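Local coordinates for protein Lysine/ornithine decarboxylase (Selenomonas ruminantium, PDB 5GJO) that decarboxylates L-lysine and L-ornithine with similar efficiency to give cadaverine and putrescine, working as a homodimer with pyridoxal 5'-phosphate as cofactor, at residues Lys13-Arg18 against Phe23-Leu28; Asp29-Asn34 against Pro57-Leu62; Phe221-Cys226 against Cys262-Asn267; Val266-Ser271 against Gly292-Ile297; Val356-Thr359 against Tyr365-Pro368. The protein carries 2 engineered substitutions. All blocks are in the same frame, centred on the assembly; numbering follows the deposited sequence.

Contact 1: Lys13-Arg18 against Phe23-Leu28; sequences KTLAKR and FLVASL
The ring of Phe23 reaches from the strand 23-26 to the helix 13-18 and meets it at Leu15 and Ala16. The side-chain contacts are all apolar. The ring atom CZ is the leading point: it lies 3.9 Å from CB of Leu15, which comes at the ring obliquely. On the next residue the backbone takes over, with N of Ala16 at the ring edge, 4.1 Å from CZ of Phe23, and the methyl CB of Ala16 4.4 Å from CE2 of Phe23. A torsion explains the reach: CG of Phe23 stands between its own backbone N and carbonyl carbon (chi1 58°). Farther along the strand, Leu15 bends its CD1 methyl to within 4.3 Å of CG2 of Val25, and that same valine methyl lies in the plane of the Phe23 ring, at its edge.

The polar groups work outside this patch. Thr14 OG1 and Arg18 NH1 both engage Glu377, the arginine in a salt bridge, so helix 13-18 is also tied toward helix 376-384. At the far end of the strand, Ser27 is the N-cap of helix 28-41, its OG bonded to N of Lys30. Backbone bonds of Phe23 to Val269 and of Val25 to Asn267 fix the strand in its sheet.

Replacing Phe23 by an alanine would probably open a gap between helix and strand and leave Leu15 and Ala16 without their main partner here. With only 140 Å² buried and axes 11.0 Å apart, helix and strand are spaced mainly by the Phe23 ring, with the Leu15 and Val25 methyls beside it, and dispersion rather than directed bonding joins them.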
# COMPACT_ATOMS: atom_id res chain seq x y z
N LYS A 13 -14.84 -7.65 22.91
CA LYS A 13 -15.31 -6.56 23.75
C LYS A 13 -14.25 -6.08 24.79
O LYS A 13 -13.98 -4.89 24.93
CB LYS A 13 -16.55 -7.02 24.50
CG LYS A 13 -17.13 -6.07 25.52
CD LYS A 13 -18.41 -6.59 26.25
CE LYS A 13 -19.15 -5.37 26.89
NZ LYS A 13 -20.25 -5.70 27.83
N THR A 14 -13.65 -7.05 25.50
CA THR A 14 -12.70 -6.74 26.52
C THR A 14 -11.40 -6.21 25.90
O THR A 14 -10.82 -5.21 26.37
CB THR A 14 -12.52 -7.88 27.51
OG1 THR A 14 -11.95 -9.05 26.92
CG2 THR A 14 -13.96 -8.22 28.19
N LEU A 15 -10.97 -6.83 24.81
CA LEU A 15 -9.77 -6.34 24.13
C LEU A 15 -9.97 -4.89 23.70
O LEU A 15 -9.09 -4.03 23.87
CB LEU A 15 -9.40 -7.26 22.93
CG LEU A 15 -8.75 -8.59 23.33
CD1 LEU A 15 -8.89 -9.56 22.15
CD2 LEU A 15 -7.27 -8.32 23.60
N ALA A 16 -11.09 -4.61 23.06
CA ALA A 16 -11.32 -3.25 22.46
C ALA A 16 -11.62 -2.19 23.52
O ALA A 16 -11.42 -1.00 23.27
CB ALA A 16 -12.42 -3.33 21.42
N LYS A 17 -12.06 -2.60 24.69
CA LYS A 17 -12.18 -1.67 25.80
C LYS A 17 -10.81 -1.15 26.22
O LYS A 17 -10.65 -0.01 26.58
CB LYS A 17 -12.82 -2.35 26.99
CG LYS A 17 -14.17 -1.83 27.36
CD LYS A 17 -14.71 -2.56 28.58
CE LYS A 17 -16.03 -3.28 28.30
NZ LYS A 17 -16.07 -4.66 28.89
N ARG A 18 -9.88 -2.09 26.29
CA ARG A 18 -8.48 -1.85 26.63
C ARG A 18 -7.61 -1.18 25.57
O ARG A 18 -6.79 -0.35 25.88
CB ARG A 18 -7.85 -3.14 27.11
CG ARG A 18 -6.53 -2.96 27.78
CD ARG A 18 -6.15 -4.23 28.52
NE ARG A 18 -5.85 -5.34 27.64
CZ ARG A 18 -6.62 -6.41 27.47
NH1 ARG A 18 -6.23 -7.35 26.66
NH2 ARG A 18 -7.77 -6.53 28.11
N PHE A 23 -6.85 -2.85 15.62
CA PHE A 23 -5.66 -3.62 15.91
C PHE A 23 -5.79 -5.02 15.46
O PHE A 23 -6.94 -5.55 15.39
CB PHE A 23 -5.36 -3.56 17.42
CG PHE A 23 -6.48 -4.07 18.31
CD1 PHE A 23 -6.54 -5.39 18.71
CD2 PHE A 23 -7.44 -3.20 18.77
CE1 PHE A 23 -7.59 -5.82 19.53
CE2 PHE A 23 -8.45 -3.62 19.58
CZ PHE A 23 -8.53 -4.94 19.91
N LEU A 24 -4.65 -5.64 15.19
CA LEU A 24 -4.57 -7.06 14.93
C LEU A 24 -4.26 -7.81 16.18
O LEU A 24 -3.53 -7.31 17.05
CB LEU A 24 -3.51 -7.38 13.90
CG LEU A 24 -3.77 -6.77 12.50
CD1 LEU A 24 -2.49 -6.63 11.74
CD2 LEU A 24 -4.72 -7.60 11.67
N VAL A 25 -4.73 -9.04 16.29
CA VAL A 25 -4.41 -9.91 17.41
C VAL A 25 -3.84 -11.22 16.85
O VAL A 25 -4.52 -11.91 16.01
CB VAL A 25 -5.64 -10.22 18.28
CG1 VAL A 25 -5.29 -11.17 19.40
CG2 VAL A 25 -6.34 -8.94 18.78
N ALA A 26 -2.60 -11.53 17.16
CA ALA A 26 -1.88 -12.70 16.73
C ALA A 26 -1.73 -13.75 17.80
O ALA A 26 -1.25 -13.43 18.94
CB ALA A 26 -0.49 -12.33 16.26
N SER A 27 -2.03 -15.00 17.44
CA SER A 27 -1.87 -16.13 18.39
C SER A 27 -0.58 -16.90 18.08
O SER A 27 -0.44 -17.54 17.05
CB SER A 27 -3.07 -17.05 18.36
OG SER A 27 -2.77 -18.32 18.98
N LEU A 28 0.38 -16.77 18.98
CA LEU A 28 1.65 -17.50 18.84
C LEU A 28 1.38 -18.98 18.89
O LEU A 28 2.05 -19.78 18.20
CB LEU A 28 2.60 -17.09 19.95
CG LEU A 28 3.11 -15.68 19.87
CD1 LEU A 28 4.07 -15.37 21.03
CD2 LEU A 28 3.75 -15.23 18.54

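Contact 2: Asp29-Asn34 against Pro57-Leu62; sequences DKVEEN and PEILSL
Val31 and Leu62 press together where two neighbouring helices of the pyridoxal-binding barrel, a TIM-type fold, run side by side with their axes 10.3 Å apart at 40°. The tight part is a small apolar cluster. Leu62 sends CD2 against both CB and CG1 of Val31, the two side chains running past one another in opposite senses; CG of Leu62 is anti to its backbone N (chi1 164°), which carries the branch across to the other helix. Ile59 stands roughly perpendicular to Val31 and uses both branches: its CG2 lies 4.2 Å from CG1 of Val31, and its CD1 faces the valine's CG2. Cys262 of helix 259-263 packs on both Val31 and Ile59.

On the flank of helix 29-34 turned from Leu62, the buried ammonium group of Lys30 is satisfied within its own helix, by OD1 of Asn34 and by a salt bridge to Glu33, whose OE2 is met on its anti side, somewhat out of the carboxylate plane, at 2.8 Å from NZ of Lys30.

Toward solvent the contact thins out. Glu32, extended beyond CG, lies alongside at the rim: its backbone N and CB come near CD2 of Leu62, whereas of its carboxylate OE1 stands 4.0 Å from the CD1 methyl of Leu62.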
# COMPACT_ATOMS: atom_id res chain seq x y z
N ASP A 29 0.46 -19.41 19.76
CA ASP A 29 0.16 -20.84 19.86
C ASP A 29 -0.37 -21.38 18.51
O ASP A 29 -0.03 -22.51 18.13
CB ASP A 29 -0.83 -21.19 20.93
CG ASP A 29 -0.25 -21.09 22.37
OD1 ASP A 29 0.92 -20.68 22.55
OD2 ASP A 29 -1.09 -21.33 23.28
N LYS A 30 -1.13 -20.56 17.77
CA LYS A 30 -1.66 -21.05 16.49
C LYS A 30 -0.51 -21.04 15.47
O LYS A 30 -0.46 -22.00 14.63
CB LYS A 30 -2.80 -20.17 15.94
CG LYS A 30 -3.39 -20.64 14.60
CD LYS A 30 -3.97 -22.06 14.59
CE LYS A 30 -4.40 -22.35 13.17
NZ LYS A 30 -4.54 -23.78 12.95
N VAL A 31 0.40 -20.06 15.52
CA VAL A 31 1.60 -20.12 14.63
C VAL A 31 2.37 -21.42 14.89
O VAL A 31 2.76 -22.17 14.00
CB VAL A 31 2.49 -18.90 14.73
CG1 VAL A 31 3.76 -19.09 13.92
CG2 VAL A 31 1.70 -17.66 14.24
N GLU A 32 2.57 -21.72 16.18
CA GLU A 32 3.26 -22.96 16.51
C GLU A 32 2.56 -24.19 16.04
O GLU A 32 3.24 -25.11 15.51
CB GLU A 32 3.55 -22.95 18.06
CG GLU A 32 4.20 -24.23 18.56
CD GLU A 32 4.75 -24.11 20.02
OE1 GLU A 32 4.56 -23.11 20.68
OE2 GLU A 32 5.24 -25.10 20.56
N GLU A 33 1.22 -24.27 16.22
CA GLU A 33 0.45 -25.36 15.74
C GLU A 33 0.61 -25.54 14.22
O GLU A 33 0.71 -26.70 13.69
CB GLU A 33 -1.01 -25.19 16.10
CG GLU A 33 -1.94 -26.24 15.58
CD GLU A 33 -3.40 -25.90 15.99
OE1 GLU A 33 -3.67 -26.08 17.18
OE2 GLU A 33 -4.24 -25.45 15.14
N ASN A 34 0.57 -24.40 13.51
CA ASN A 34 0.79 -24.47 12.05
C ASN A 34 2.20 -25.00 11.68
O ASN A 34 2.34 -25.80 10.71
CB ASN A 34 0.58 -23.10 11.40
CG ASN A 34 -0.88 -22.68 11.41
OD1 ASN A 34 -1.78 -23.52 11.52
ND2 ASN A 34 -1.12 -21.38 11.13
N PRO A 57 7.66 -9.37 15.09
CA PRO A 57 8.91 -9.85 15.75
C PRO A 57 8.69 -11.02 16.68
O PRO A 57 9.52 -11.93 16.71
CB PRO A 57 9.41 -8.61 16.52
CG PRO A 57 8.75 -7.47 15.91
CD PRO A 57 7.52 -7.91 15.12
N GLU A 58 7.60 -11.02 17.46
CA GLU A 58 7.39 -12.15 18.34
C GLU A 58 7.13 -13.44 17.60
O GLU A 58 7.43 -14.55 18.10
CB GLU A 58 6.22 -11.92 19.30
CG GLU A 58 6.47 -10.74 20.28
CD GLU A 58 6.20 -9.36 19.69
OE1 GLU A 58 5.91 -9.14 18.49
OE2 GLU A 58 6.30 -8.38 20.47
N ILE A 59 6.57 -13.32 16.40
CA ILE A 59 6.36 -14.51 15.53
C ILE A 59 7.69 -15.07 15.05
O ILE A 59 7.92 -16.30 15.12
CB ILE A 59 5.39 -14.19 14.37
CG1 ILE A 59 3.97 -13.92 14.95
CG2 ILE A 59 5.43 -15.32 13.31
CD1 ILE A 59 2.92 -13.66 13.93
N LEU A 60 8.56 -14.15 14.65
CA LEU A 60 9.89 -14.53 14.16
C LEU A 60 10.69 -15.20 15.29
O LEU A 60 11.32 -16.23 15.06
CB LEU A 60 10.66 -13.37 13.59
CG LEU A 60 9.91 -12.65 12.46
CD1 LEU A 60 10.70 -11.41 12.05
CD2 LEU A 60 9.66 -13.57 11.24
N SER A 61 10.62 -14.64 16.49
CA SER A 61 11.34 -15.25 17.60
C SER A 61 10.79 -16.59 17.95
O SER A 61 11.56 -17.52 18.31
CB SER A 61 11.35 -14.26 18.82
OG SER A 61 11.96 -13.05 18.49
N LEU A 62 9.45 -16.74 17.97
CA LEU A 62 8.86 -18.00 18.18
C LEU A 62 9.41 -19.07 17.19
O LEU A 62 9.86 -20.23 17.56
CB LEU A 62 7.31 -17.90 18.12
CG LEU A 62 6.60 -19.25 17.95
CD1 LEU A 62 6.70 -19.96 19.31
CD2 LEU A 62 5.15 -19.14 17.53

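Contact 3: Phe221-Cys226 against Cys262-Asn267; sequences FPVPDC and CGTAVN. Engineered in segment 221-226: Cys226 (natural residue Ala).
Thr264 places its methyl CG2 anti to its carbonyl carbon and its OG1 between backbone N and carbonyl carbon (chi1 46°), and this rotation gives the methyl to Pro224 while the hydroxyl looks to helix 28-41, where ND2 of Asn34 bonds it. CG2 of Thr264 meets the proline ring at CD, 3.7 Å away, and then at CG, the threonine side chain set nearly square to the ring. Val223 adds the second point of touch. Its CG1 lies 4.3 Å from CA of Gly263 and 4.4 Å from CG2 of Thr264, one methyl spanning two residues. Gly263, having no side chain, lets Val223 come in over its CA.

Everything across the contact is van der Waals packing, while the polar groups are held from other directions. O of Val223 takes a bond from Gln184. Asn267 turns ND2 to O of Val266, 3.0 Å away, in a straight N-H bond (167°) that nonetheless arrives above the carbonyl plane; its amide also bonds O of Phe5 and N of Leu7. Beyond the packed residues, Cys226, an engineered substitution, forms the disulfide with Cys303.

Segment 221-226 follows Gly219 and Gly220 of the cofactor pocket in the loop after barrel strand 214-216, with the side chain of Val223 about 7 Å from the bound pyridoxal phosphate. It thus leans on the link from helix 259-263 to strand 266-276, the passage from the TIM-type barrel to the beta domain characteristic of class-II ornithine and lysine decarboxylases.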
# COMPACT_ATOMS: atom_id res chain seq x y z
N PHE A 221 1.31 -22.92 -0.14
CA PHE A 221 0.29 -23.60 0.61
C PHE A 221 -0.87 -22.57 0.91
O PHE A 221 -0.58 -21.47 1.34
CB PHE A 221 0.87 -24.16 1.90
CG PHE A 221 2.12 -24.97 1.68
CD1 PHE A 221 2.03 -26.21 1.21
CD2 PHE A 221 3.35 -24.38 1.83
CE1 PHE A 221 3.20 -26.97 0.99
CE2 PHE A 221 4.51 -25.09 1.56
CZ PHE A 221 4.42 -26.37 1.17
N PRO A 222 -2.14 -22.96 0.72
CA PRO A 222 -3.22 -22.00 0.76
C PRO A 222 -3.81 -21.80 2.12
O PRO A 222 -3.61 -22.57 3.03
CB PRO A 222 -4.20 -22.57 -0.25
CG PRO A 222 -4.08 -24.02 -0.02
CD PRO A 222 -2.55 -24.16 0.00
N VAL A 223 -4.52 -20.72 2.24
CA VAL A 223 -5.26 -20.37 3.50
C VAL A 223 -6.74 -20.06 3.11
O VAL A 223 -7.02 -19.57 1.99
CB VAL A 223 -4.54 -19.10 4.00
CG1 VAL A 223 -5.37 -18.15 4.88
CG2 VAL A 223 -3.18 -19.47 4.61
N PRO A 224 -7.68 -20.26 4.05
CA PRO A 224 -9.10 -20.00 3.83
C PRO A 224 -9.35 -18.48 3.64
O PRO A 224 -8.73 -17.62 4.28
CB PRO A 224 -9.80 -20.45 5.12
CG PRO A 224 -8.78 -20.95 5.99
CD PRO A 224 -7.42 -20.85 5.37
N ASP A 225 -10.29 -18.18 2.75
CA ASP A 225 -10.75 -16.83 2.53
C ASP A 225 -12.24 -16.74 2.94
O ASP A 225 -12.68 -17.55 3.70
CB ASP A 225 -10.47 -16.37 1.11
CG ASP A 225 -11.40 -17.00 0.09
OD1 ASP A 225 -12.19 -17.87 0.45
OD2 ASP A 225 -11.34 -16.56 -1.07
N CYS A 226 -12.97 -15.73 2.50
CA CYS A 226 -14.39 -15.58 2.93
C CYS A 226 -15.28 -16.78 2.46
O CYS A 226 -16.31 -17.00 3.06
CB CYS A 226 -14.97 -14.29 2.38
SG CYS A 226 -15.09 -14.29 0.61
N CYS A 262 1.09 -17.96 9.23
CA CYS A 262 0.35 -17.08 10.14
C CYS A 262 -1.04 -16.73 9.67
O CYS A 262 -1.74 -16.02 10.37
CB CYS A 262 1.13 -15.80 10.40
SG CYS A 262 2.87 -16.04 10.76
N GLY A 263 -1.44 -17.14 8.44
CA GLY A 263 -2.67 -16.65 7.90
C GLY A 263 -3.85 -16.89 8.80
O GLY A 263 -4.68 -15.97 9.04
N THR A 264 -3.89 -18.08 9.34
CA THR A 264 -5.01 -18.50 10.19
C THR A 264 -4.72 -18.22 11.71
O THR A 264 -5.44 -18.70 12.57
CB THR A 264 -5.24 -20.00 10.11
OG1 THR A 264 -4.01 -20.68 10.22
CG2 THR A 264 -5.89 -20.29 8.73
N ALA A 265 -3.71 -17.42 12.02
CA ALA A 265 -3.33 -17.12 13.38
C ALA A 265 -3.59 -15.69 13.83
O ALA A 265 -3.15 -15.32 14.91
CB ALA A 265 -1.87 -17.45 13.58
N VAL A 266 -4.20 -14.84 13.00
CA VAL A 266 -4.34 -13.42 13.24
C VAL A 266 -5.77 -12.97 12.93
O VAL A 266 -6.36 -13.44 11.92
CB VAL A 266 -3.32 -12.62 12.43
CG1 VAL A 266 -3.42 -11.14 12.76
CG2 VAL A 266 -1.91 -13.12 12.63
N ASN A 267 -6.35 -12.13 13.78
CA ASN A 267 -7.66 -11.53 13.57
C ASN A 267 -7.49 -10.01 13.61
O ASN A 267 -6.63 -9.52 14.27
CB ASN A 267 -8.68 -11.89 14.66
CG ASN A 267 -9.12 -13.35 14.66
OD1 ASN A 267 -9.93 -13.74 15.48
ND2 ASN A 267 -8.58 -14.14 13.76

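Contact 4: Val266-Ser271 against Gly292-Ile297; sequences VNLVTS and GCFSGI
Leu268 pushes one methyl, CD2, against both Phe294 and Cys293, and this is the apolar heart of the contact. CD2 of Leu268 lies 3.7 Å from CE2 of Phe294 and nearly as close to the neighbouring CZ, so the methyl meets the CE2-CZ end of the ring obliquely. The leucine lies nearly square to the Phe294 side chain. With CG swung opposite its own N (chi1 174°), Leu268 sends its branch off the strand toward the turn. The second partner, Cys293, is looser: its CB is 4.4 Å from CD2 of Leu268.

Hydrogen bonds shape the turn rather than joining the segments. O of Gly292 accepts twice from Ser295, from its N at 3.0 Å and from its OG at 2.8 Å, the hydroxyl lying nearly along the C=O axis (170°). This double grip closes the bend that leads into helix 296-299 and probably helps present Cys293 and Phe294 to the strand. Ser295 OG also bonds OG of Ser357, and N of Cys293 is held by Glu288.

In the beta domain, strand 266-276 is flanked by strands 23-26 and 344-347. Leu24 of the first touches both Leu268 and Cys293, and Val347 of the second touches Leu268 and Phe294, so the contact lies over this part of the sheet. Leu330 and Tyr331 of strand 329-336 pack on Phe294 as well, and beyond the turn Ser295 packs on Tyr299 of the second subunit.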
# COMPACT_ATOMS: atom_id res chain seq x y z
N VAL A 266 -4.20 -14.84 13.00
CA VAL A 266 -4.34 -13.42 13.24
C VAL A 266 -5.77 -12.97 12.93
O VAL A 266 -6.36 -13.44 11.92
CB VAL A 266 -3.32 -12.62 12.43
CG1 VAL A 266 -3.42 -11.14 12.76
CG2 VAL A 266 -1.91 -13.12 12.63
N ASN A 267 -6.35 -12.13 13.78
CA ASN A 267 -7.66 -11.53 13.57
C ASN A 267 -7.49 -10.01 13.61
O ASN A 267 -6.63 -9.52 14.27
CB ASN A 267 -8.68 -11.89 14.66
CG ASN A 267 -9.12 -13.35 14.66
OD1 ASN A 267 -9.93 -13.74 15.48
ND2 ASN A 267 -8.58 -14.14 13.76
N LEU A 268 -8.32 -9.30 12.87
CA LEU A 268 -8.46 -7.85 12.97
C LEU A 268 -9.67 -7.46 13.73
O LEU A 268 -10.82 -7.99 13.46
CB LEU A 268 -8.57 -7.21 11.59
CG LEU A 268 -8.85 -5.73 11.53
CD1 LEU A 268 -7.63 -4.92 11.95
CD2 LEU A 268 -9.18 -5.43 10.06
N VAL A 269 -9.51 -6.52 14.64
CA VAL A 269 -10.65 -5.90 15.37
C VAL A 269 -10.74 -4.43 14.97
O VAL A 269 -9.75 -3.67 15.11
CB VAL A 269 -10.50 -5.98 16.89
CG1 VAL A 269 -11.75 -5.44 17.57
CG2 VAL A 269 -10.28 -7.46 17.34
N THR A 270 -11.88 -4.07 14.45
CA THR A 270 -12.12 -2.73 13.92
C THR A 270 -13.46 -2.22 14.39
O THR A 270 -14.42 -3.01 14.50
CB THR A 270 -11.85 -2.68 12.42
OG1 THR A 270 -12.16 -1.38 11.91
CG2 THR A 270 -12.71 -3.65 11.67
N SER A 271 -13.56 -0.92 14.63
CA SER A 271 -14.84 -0.32 15.07
C SER A 271 -15.58 0.35 13.92
O SER A 271 -14.96 0.95 13.01
CB SER A 271 -14.61 0.76 16.13
OG SER A 271 -14.06 0.18 17.29
N GLY A 292 -4.98 0.03 4.71
CA GLY A 292 -4.36 -0.69 5.82
C GLY A 292 -4.41 -2.17 5.59
O GLY A 292 -3.96 -2.63 4.57
N CYS A 293 -4.87 -2.94 6.61
CA CYS A 293 -4.91 -4.37 6.55
C CYS A 293 -5.76 -4.94 5.39
O CYS A 293 -5.41 -5.99 4.87
CB CYS A 293 -5.38 -5.01 7.86
SG CYS A 293 -4.08 -4.66 9.08
N PHE A 294 -6.72 -4.20 4.91
CA PHE A 294 -7.52 -4.66 3.78
C PHE A 294 -6.87 -4.38 2.45
O PHE A 294 -7.48 -4.61 1.40
CB PHE A 294 -8.93 -4.06 3.78
CG PHE A 294 -9.79 -4.47 4.94
CD1 PHE A 294 -10.53 -5.62 4.85
CD2 PHE A 294 -9.96 -3.62 6.04
CE1 PHE A 294 -11.40 -5.97 5.89
CE2 PHE A 294 -10.85 -3.97 7.07
CZ PHE A 294 -11.53 -5.15 6.98
N SER A 295 -5.61 -3.89 2.44
CA SER A 295 -4.85 -3.75 1.20
C SER A 295 -4.69 -5.01 0.39
O SER A 295 -4.57 -4.93 -0.84
CB SER A 295 -3.42 -3.18 1.51
OG SER A 295 -2.75 -4.03 2.49
N GLY A 296 -4.80 -6.19 1.03
CA GLY A 296 -4.85 -7.45 0.32
C GLY A 296 -6.00 -7.58 -0.70
O GLY A 296 -5.89 -8.33 -1.66
N ILE A 297 -7.08 -6.81 -0.51
CA ILE A 297 -8.12 -6.71 -1.54
C ILE A 297 -7.49 -6.33 -2.84
O ILE A 297 -7.88 -6.84 -3.91
CB ILE A 297 -9.24 -5.72 -1.13
CG1 ILE A 297 -10.00 -6.31 0.06
CG2 ILE A 297 -10.18 -5.48 -2.28
CD1 ILE A 297 -11.05 -5.35 0.60

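Contact 5: Val356-Thr359 against Tyr365-Pro368; sequences VSAT and YLAP. With NA (sodium ion), chain P.
Leu366 turns the end of its side chain back onto the segment 356-359, and its CD2 methyl does the touching. That methyl lies 3.6 Å from the backbone O of Thr359 and 3.9 Å from CB of Ala358, a residue whose CB points toward segment 365-368. The leucine's CG is anti to its own carbonyl carbon (chi1 -56°), bringing the branch over to its partners although the residue is largely exposed. Thr359 faces the other way: its CB points away from segment 365-368, and its OG1 bonds O of Tyr291 and N of Phe361, so its carbonyl group is what meets the leucine.

A water sits by both segments, 2.6 Å from O of Thr359 and in a weak bond to O of Tyr365 at 3.3 Å. On the other flank a sodium ion is bound by O of Ser357 at 2.8 Å and by the hydroxyl of Tyr299 of the second subunit. Tyr365 likewise reaches that subunit, its OH bonding Glu79 there.

The joint is therefore mixed: a single methyl covers apolar and carbonyl atoms alike, a water is held at O of Thr359 with at most a weak bond to O of Tyr365, and further polar ties, through the sodium ion and the tyrosine hydroxyl, run across the dimer interface.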
# COMPACT_ATOMS: atom_id res chain seq x y z
N VAL A 356 1.50 -6.22 6.10
CA VAL A 356 2.73 -5.92 5.37
C VAL A 356 2.54 -4.99 4.23
O VAL A 356 3.52 -4.42 3.78
CB VAL A 356 3.47 -7.19 4.88
CG1 VAL A 356 3.87 -7.97 6.04
CG2 VAL A 356 2.60 -8.07 3.99
N SER A 357 1.32 -4.85 3.69
CA SER A 357 1.07 -3.86 2.63
C SER A 357 0.21 -2.69 3.11
O SER A 357 -0.32 -1.91 2.34
CB SER A 357 0.55 -4.48 1.33
OG SER A 357 -0.56 -5.33 1.69
N ALA A 358 0.09 -2.54 4.43
CA ALA A 358 -0.58 -1.35 5.00
C ALA A 358 0.29 -0.10 4.80
O ALA A 358 1.49 -0.18 4.70
CB ALA A 358 -0.80 -1.51 6.50
N THR A 359 -0.35 1.03 4.85
CA THR A 359 0.26 2.36 4.59
C THR A 359 -0.22 3.36 5.63
O THR A 359 -1.22 3.17 6.39
CB THR A 359 -0.15 2.94 3.22
OG1 THR A 359 -1.50 3.40 3.29
CG2 THR A 359 -0.02 1.95 2.21
N TYR A 365 -2.46 5.84 11.45
CA TYR A 365 -1.40 4.98 11.96
C TYR A 365 -1.49 3.57 11.41
O TYR A 365 -2.63 3.10 11.06
CB TYR A 365 -1.51 4.85 13.46
CG TYR A 365 -1.50 6.21 14.08
CD1 TYR A 365 -0.42 7.10 13.88
CD2 TYR A 365 -2.61 6.66 14.80
CE1 TYR A 365 -0.43 8.39 14.45
CE2 TYR A 365 -2.64 7.94 15.36
CZ TYR A 365 -1.54 8.79 15.20
OH TYR A 365 -1.63 10.04 15.81
N LEU A 366 -0.37 2.87 11.38
CA LEU A 366 -0.40 1.41 11.09
C LEU A 366 -1.12 0.68 12.25
O LEU A 366 -0.80 0.85 13.43
CB LEU A 366 0.96 0.85 10.89
CG LEU A 366 1.80 1.52 9.79
CD1 LEU A 366 3.22 1.01 9.76
CD2 LEU A 366 1.13 1.33 8.40
N ALA A 367 -2.08 -0.16 11.98
CA ALA A 367 -2.68 -0.95 13.06
C ALA A 367 -1.62 -1.85 13.67
O ALA A 367 -0.90 -2.52 12.92
CB ALA A 367 -3.83 -1.81 12.54
N PRO A 368 -1.51 -1.85 15.03
CA PRO A 368 -0.48 -2.68 15.64
C PRO A 368 -0.90 -4.14 15.75
O PRO A 368 -2.10 -4.43 15.67
CB PRO A 368 -0.38 -2.09 17.06
CG PRO A 368 -1.78 -1.60 17.35
CD PRO A 368 -2.28 -1.04 16.02
NA NA P . -1.59 -0.31 0.48
O HOH W 1 -2.66 1.71 8.03

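Contacts 1, 3 and 4 are buried, and contact 5 largely so, with one exposed leucine; contact 2 is only partly buried. Contacts 1, 3 and 4 gather round one sheet: strand 23-26 of contact 1 pairs with strand 266-276, the approach to which serves contact 3 and whose first half serves contact 4. Contact 2 belongs to the barrel, yet it follows contact 1 directly in the chain and adjoins contact 3 through helix 28-41. Contact 5 lies at the dimer interface, about 9 Å from contact 4 between centres. Chemistry changes with place: apolar packing carries contacts 1 to 4, while a water and a sodium ion enter in contact 5.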